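Local coordinates for protein SnoaL-like polyketide cyclase (Agrobacterium tumefaciens str. C58, PDB 3EHC) that is of unknown function but probably acts as, or is related to, a SnoaL-like polyketide cyclase of the NTF2 superfamily, at residues L24-V28 and Q108-R112; T70-L76 and V102-F106. All blocks are in the same frame, centred on the assembly; numbering follows the deposited sequence.

Overall arrangement
Both contacts reach the same mixed sheet, through strands 96-107 and 110-118, which follow each other in the chain and lie side by side; the centres of the two contacts are about 13 Å apart. Contact 1 is partly buried and lies near the margin, where the loop before strand 28-29 meets the start of strand 110-118. Backbone carbonyls, a lysine ammonium and waters carry much of it. Contact 2 is buried, buries nearly twice the surface (530 against 278 Å²) and relies on regular antiparallel bonding with mostly apolar side chains; the second subunit packs on one of its faces. The two meet directly: Ile111 CG1 lies 3.7 Å from Phe106 CZ, and Arg112 N probably bonds to Asp105 O.

Contact 1: L24-V28 and Q108-R112; sequences LGTFV and QAKIR. With SO4 (sulfate ion), chain H.
Ala109 opens the contact through water: one molecule donates to Ala109 O over 2.7 Å, while its link to Thr26 O is doubtful because that pair is modelled too short. The Lys110 side chain runs alongside the other backbone. Extended beyond CG (chi2 -173°), it passes Thr26 O and brings the ammonium to the carbonyl of Gly25, where Lys110 NZ donates to Gly25 O over 2.7 Å. The approach is nearly head-on, with a C=O...N angle of 164°. A second water accepts from Lys110 NZ and probably donates to Val28 O, though it has other acceptors in reach; it may link the ammonium to a second carbonyl.

Ile111 supplies the backbone bond: its N donates to Phe27 O at 2.8 Å, with an N-H...O angle of 166°, and Lys110 CA makes a CH...O contact with the same oxygen. Ile111 also makes a backbone hydrogen bond with Asp29, so it bonds to the residues before and after Val28, as a parallel bridge requires. On one face of the sheet Val28 CG2 meets Ile111 CD1 at 4.1 Å. Arg112 turns from the loop to a sulfate, probably from the crystallisation liquor. Its NE donates to sulfate O1 and its NH2 to O4, both at 3.1 Å, the sulfur lying in the guanidinium plane at its edge, while NH1 forms a salt bridge with Glu33.

The contact thus joins short strand 28-29 in parallel to strand 110-118 of the NTF2-like fold. Helix 5-17 packs on Phe27 and Ile111, helix 40-54 receives Leu24 and Val28, and Ile111 also rests on Tyr104 of strand 96-107.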
loop_
_atom_site.group_PDB
_atom_site.type_symbol
_atom_site.label_atom_id
_atom_site.label_comp_id
_atom_site.label_asym_id
_atom_site.label_seq_id
_atom_site.Cartn_x
_atom_site.Cartn_y
_atom_site.Cartn_z
ATOM N N LEU B 24 -15.748 16.038 -9.532
ATOM C CA LEU B 24 -15.339 14.935 -8.640
ATOM C C LEU B 24 -16.415 13.869 -8.421
ATOM O O LEU B 24 -16.116 12.672 -8.384
ATOM C CB LEU B 24 -14.888 15.498 -7.288
ATOM C CG LEU B 24 -14.226 14.574 -6.267
ATOM C CD1 LEU B 24 -13.020 13.834 -6.848
ATOM C CD2 LEU B 24 -13.828 15.422 -5.071
ATOM N N GLY B 25 -17.660 14.299 -8.279
ATOM C CA GLY B 25 -18.784 13.380 -8.118
ATOM C C GLY B 25 -19.083 12.431 -9.276
ATOM O O GLY B 25 -19.870 11.499 -9.104
ATOM N N THR B 26 -18.486 12.667 -10.450
ATOM C CA THR B 26 -18.501 11.693 -11.554
ATOM C C THR B 26 -17.803 10.408 -11.136
ATOM O O THR B 26 -18.214 9.323 -11.533
ATOM C CB THR B 26 -17.830 12.277 -12.834
ATOM O OG1 THR B 26 -18.732 13.205 -13.446
ATOM C CG2 THR B 26 -17.462 11.187 -13.865
ATOM N N PHE B 27 -16.764 10.550 -10.302
ATOM C CA PHE B 27 -15.860 9.461 -9.923
ATOM C C PHE B 27 -15.975 9.004 -8.457
ATOM O O PHE B 27 -15.538 7.909 -8.126
ATOM C CB PHE B 27 -14.420 9.915 -10.172
ATOM C CG PHE B 27 -14.162 10.408 -11.574
ATOM C CD1 PHE B 27 -14.125 9.524 -12.637
ATOM C CD2 PHE B 27 -13.930 11.755 -11.821
ATOM C CE1 PHE B 27 -13.879 9.970 -13.917
ATOM C CE2 PHE B 27 -13.686 12.207 -13.105
ATOM C CZ PHE B 27 -13.660 11.310 -14.153
ATOM N N VAL B 28 -16.544 9.834 -7.582
ATOM C CA VAL B 28 -16.535 9.582 -6.126
ATOM C C VAL B 28 -17.979 9.633 -5.598
ATOM O O VAL B 28 -18.709 10.566 -5.891
ATOM C CB VAL B 28 -15.594 10.591 -5.375
ATOM C CG1 VAL B 28 -15.650 10.438 -3.854
ATOM C CG2 VAL B 28 -14.150 10.406 -5.842
ATOM N N GLN B 108 -21.225 1.149 -8.338
ATOM C CA GLN B 108 -21.822 1.830 -9.481
ATOM C C GLN B 108 -20.882 2.818 -10.172
ATOM O O GLN B 108 -21.285 3.962 -10.454
ATOM C CB GLN B 108 -23.129 2.508 -9.058
ATOM C CG GLN B 108 -24.206 1.485 -8.744
ATOM C CD GLN B 108 -24.916 1.781 -7.473
ATOM O OE1 GLN B 108 -25.873 2.569 -7.460
ATOM N NE2 GLN B 108 -24.460 1.149 -6.371
ATOM N N ALA B 109 -19.660 2.345 -10.468
ATOM C CA ALA B 109 -18.640 3.094 -11.242
ATOM C C ALA B 109 -18.039 4.304 -10.499
ATOM O O ALA B 109 -17.387 5.155 -11.111
ATOM C CB ALA B 109 -19.181 3.502 -12.620
ATOM N N LYS B 110 -18.243 4.366 -9.185
ATOM C CA LYS B 110 -17.687 5.442 -8.350
ATOM C C LYS B 110 -16.971 4.896 -7.096
ATOM O O LYS B 110 -17.369 3.881 -6.519
ATOM C CB LYS B 110 -18.804 6.404 -7.896
ATOM C CG LYS B 110 -19.552 7.129 -9.001
ATOM C CD LYS B 110 -20.501 8.161 -8.400
ATOM C CE LYS B 110 -21.299 8.894 -9.460
ATOM N NZ LYS B 110 -22.064 10.011 -8.843
ATOM N N ILE B 111 -15.918 5.596 -6.685
ATOM C CA ILE B 111 -15.162 5.259 -5.492
ATOM C C ILE B 111 -16.036 5.418 -4.266
ATOM O O ILE B 111 -16.584 6.496 -4.042
ATOM C CB ILE B 111 -13.926 6.183 -5.317
ATOM C CG1 ILE B 111 -12.849 5.839 -6.360
ATOM C CG2 ILE B 111 -13.380 6.119 -3.864
ATOM C CD1 ILE B 111 -12.060 7.049 -6.832
ATOM N N ARG B 112 -16.143 4.351 -3.468
ATOM C CA ARG B 112 -17.030 4.313 -2.299
ATOM C C ARG B 112 -16.255 4.180 -0.987
ATOM O O ARG B 112 -16.614 4.772 0.036
ATOM C CB ARG B 112 -18.036 3.163 -2.472
ATOM C CG ARG B 112 -19.077 2.969 -1.376
ATOM C CD ARG B 112 -19.761 4.233 -0.938
ATOM N NE ARG B 112 -20.698 3.965 0.152
ATOM C CZ ARG B 112 -20.377 3.957 1.450
ATOM N NH1 ARG B 112 -19.132 4.179 1.866
ATOM N NH2 ARG B 112 -21.314 3.706 2.355
HETATM S S SO4 H . -24.458 3.678 0.678
HETATM O O1 SO4 H . -23.707 4.480 -0.289
HETATM O O2 SO4 H . -25.768 3.310 0.144
HETATM O O3 SO4 H . -24.613 4.442 1.925
HETATM O O4 SO4 H . -23.754 2.424 0.915
HETATM O O HOH W 1 -17.175 7.410 -12.597
HETATM O O HOH W 2 -21.572 11.304 -6.135
#

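Contact 2: T70-L76 and V102-F106; sequences TRLAARL and VFYDF
Leu72 and Tyr104 form a hydrogen-bonded pair in the antiparallel part of the curved sheet of an NTF2-like α+β fold. Tyr104 N reaches Leu72 O at 2.8 Å, Leu72 N returns a bond to Tyr104 O, and the segment axes run at 159°. On the tight face Leu72, Ala74 and Tyr104 meet helix 5-17, while Val102 leans on strand 110-118. Leu72, with CG opposite the backbone N (chi1 179°), extends alongside the Tyr104 ring, its CD2 3.7 Å from Tyr104 CD1. Val102 CG2 lies over one face of that ring, toward its rim, and the Tyr104 hydroxyl bonds to that of Tyr9. Farther along, Leu76 CD1 meets Val102 CG1 at 3.9 Å.

On the other face, Ala73 CB touches Phe103 CE2 at 3.7 Å, and the ring meets His101 of the second subunit edge-to-face; Ala73 packs on its own counterpart there.

The looser, more solvent-accessible end holds Thr70, Arg71 and Asp105. Phe106 N still bonds to Thr70 O at 2.9 Å, but the charged groups stack without a salt bridge. Guanidinium and carboxylate planes are 3° apart, and Asp105 OD1 lies well above the guanidinium plane, where the N-H bonds of Arg71 are not directed, 4.3 Å from Arg71 NE.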
loop_
_atom_site.group_PDB
_atom_site.type_symbol
_atom_site.label_atom_id
_atom_site.label_comp_id
_atom_site.label_asym_id
_atom_site.label_seq_id
_atom_site.Cartn_x
_atom_site.Cartn_y
_atom_site.Cartn_z
ATOM N N THR B 70 -15.043 -5.152 -8.877
ATOM C CA THR B 70 -15.478 -4.181 -7.868
ATOM C C THR B 70 -14.355 -3.416 -7.209
ATOM O O THR B 70 -14.617 -2.412 -6.554
ATOM C CB THR B 70 -16.378 -4.843 -6.772
ATOM O OG1 THR B 70 -15.624 -5.801 -6.017
ATOM C CG2 THR B 70 -17.621 -5.515 -7.418
ATOM N N ARG B 71 -13.113 -3.861 -7.370
ATOM C CA ARG B 71 -12.019 -3.271 -6.607
ATOM C C ARG B 71 -10.813 -2.936 -7.470
ATOM O O ARG B 71 -10.560 -3.587 -8.478
ATOM C CB ARG B 71 -11.615 -4.218 -5.486
ATOM C CG ARG B 71 -12.708 -4.527 -4.470
ATOM C CD ARG B 71 -12.173 -5.453 -3.374
ATOM N NE ARG B 71 -12.394 -4.906 -2.028
ATOM C CZ ARG B 71 -13.333 -5.321 -1.170
ATOM N NH1 ARG B 71 -14.168 -6.314 -1.492
ATOM N NH2 ARG B 71 -13.449 -4.725 0.021
ATOM N N LEU B 72 -10.078 -1.909 -7.056
ATOM C CA LEU B 72 -8.820 -1.531 -7.727
ATOM C C LEU B 72 -7.763 -1.215 -6.669
ATOM O O LEU B 72 -8.064 -0.566 -5.657
ATOM C CB LEU B 72 -9.019 -0.353 -8.714
ATOM C CG LEU B 72 -7.806 0.192 -9.487
ATOM C CD1 LEU B 72 -8.196 0.697 -10.845
ATOM C CD2 LEU B 72 -7.081 1.318 -8.672
ATOM N N ALA B 73 -6.553 -1.732 -6.887
ATOM C CA ALA B 73 -5.391 -1.399 -6.069
ATOM C C ALA B 73 -4.386 -0.670 -6.968
ATOM O O ALA B 73 -4.081 -1.146 -8.084
ATOM C CB ALA B 73 -4.790 -2.657 -5.501
ATOM N N ALA B 74 -3.883 0.475 -6.491
ATOM C CA ALA B 74 -2.902 1.288 -7.235
ATOM C C ALA B 74 -1.620 1.503 -6.427
ATOM O O ALA B 74 -1.679 1.775 -5.232
ATOM C CB ALA B 74 -3.518 2.648 -7.625
ATOM N N ARG B 75 -0.465 1.334 -7.077
ATOM C CA ARG B 75 0.789 1.902 -6.602
ATOM C C ARG B 75 1.006 3.193 -7.386
ATOM O O ARG B 75 1.229 3.156 -8.579
ATOM C CB ARG B 75 1.956 0.949 -6.802
ATOM C CG ARG B 75 3.300 1.532 -6.438
ATOM C CD ARG B 75 4.351 0.438 -6.698
ATOM N NE ARG B 75 5.709 0.940 -6.745
ATOM C CZ ARG B 75 6.431 1.196 -5.657
ATOM N NH1 ARG B 75 5.952 0.981 -4.426
ATOM N NH2 ARG B 75 7.648 1.622 -5.804
ATOM N N LEU B 76 0.924 4.316 -6.677
ATOM C CA LEU B 76 1.118 5.648 -7.205
ATOM C C LEU B 76 2.488 6.116 -6.750
ATOM O O LEU B 76 2.846 5.934 -5.579
ATOM C CB LEU B 76 0.084 6.597 -6.596
ATOM C CG LEU B 76 -1.384 6.215 -6.776
ATOM C CD1 LEU B 76 -2.333 7.022 -5.875
ATOM C CD2 LEU B 76 -1.657 6.420 -8.220
ATOM N N VAL B 102 -2.821 2.110 -2.423
ATOM C CA VAL B 102 -4.199 2.434 -2.104
ATOM C C VAL B 102 -5.162 1.419 -2.734
ATOM O O VAL B 102 -4.988 0.993 -3.864
ATOM C CB VAL B 102 -4.504 3.935 -2.486
ATOM C CG1 VAL B 102 -4.087 4.195 -3.895
ATOM C CG2 VAL B 102 -5.995 4.358 -2.177
ATOM N N PHE B 103 -6.135 1.005 -1.931
ATOM C CA PHE B 103 -7.251 0.138 -2.343
ATOM C C PHE B 103 -8.551 0.948 -2.457
ATOM O O PHE B 103 -8.844 1.788 -1.601
ATOM C CB PHE B 103 -7.464 -1.009 -1.325
ATOM C CG PHE B 103 -6.394 -2.035 -1.357
ATOM C CD1 PHE B 103 -5.210 -1.838 -0.650
ATOM C CD2 PHE B 103 -6.519 -3.187 -2.134
ATOM C CE1 PHE B 103 -4.188 -2.760 -0.723
ATOM C CE2 PHE B 103 -5.462 -4.129 -2.178
ATOM C CZ PHE B 103 -4.332 -3.901 -1.488
ATOM N N TYR B 104 -9.304 0.691 -3.521
ATOM C CA TYR B 104 -10.607 1.313 -3.747
ATOM C C TYR B 104 -11.689 0.254 -3.897
ATOM O O TYR B 104 -11.510 -0.735 -4.613
ATOM C CB TYR B 104 -10.615 2.171 -5.009
ATOM C CG TYR B 104 -9.549 3.253 -5.067
ATOM C CD1 TYR B 104 -8.280 2.966 -5.552
ATOM C CD2 TYR B 104 -9.817 4.560 -4.644
ATOM C CE1 TYR B 104 -7.303 3.937 -5.637
ATOM C CE2 TYR B 104 -8.826 5.557 -4.704
ATOM C CZ TYR B 104 -7.565 5.231 -5.215
ATOM O OH TYR B 104 -6.562 6.179 -5.306
ATOM N N ASP B 105 -12.800 0.464 -3.194
ATOM C CA ASP B 105 -13.992 -0.330 -3.380
ATOM C C ASP B 105 -14.914 0.579 -4.194
ATOM O O ASP B 105 -15.203 1.699 -3.780
ATOM C CB ASP B 105 -14.551 -0.750 -2.012
ATOM C CG ASP B 105 -15.668 -1.799 -2.089
ATOM O OD1 ASP B 105 -15.824 -2.565 -3.100
ATOM O OD2 ASP B 105 -16.426 -1.840 -1.083
ATOM N N PHE B 106 -15.311 0.107 -5.378
ATOM C CA PHE B 106 -16.208 0.832 -6.280
ATOM C C PHE B 106 -17.641 0.343 -6.097
ATOM O O PHE B 106 -17.871 -0.842 -5.849
ATOM C CB PHE B 106 -15.793 0.639 -7.742
ATOM C CG PHE B 106 -14.710 1.559 -8.187
ATOM C CD1 PHE B 106 -13.373 1.264 -7.902
ATOM C CD2 PHE B 106 -15.018 2.729 -8.873
ATOM C CE1 PHE B 106 -12.358 2.115 -8.294
ATOM C CE2 PHE B 106 -14.023 3.584 -9.272
ATOM C CZ PHE B 106 -12.672 3.270 -8.980
#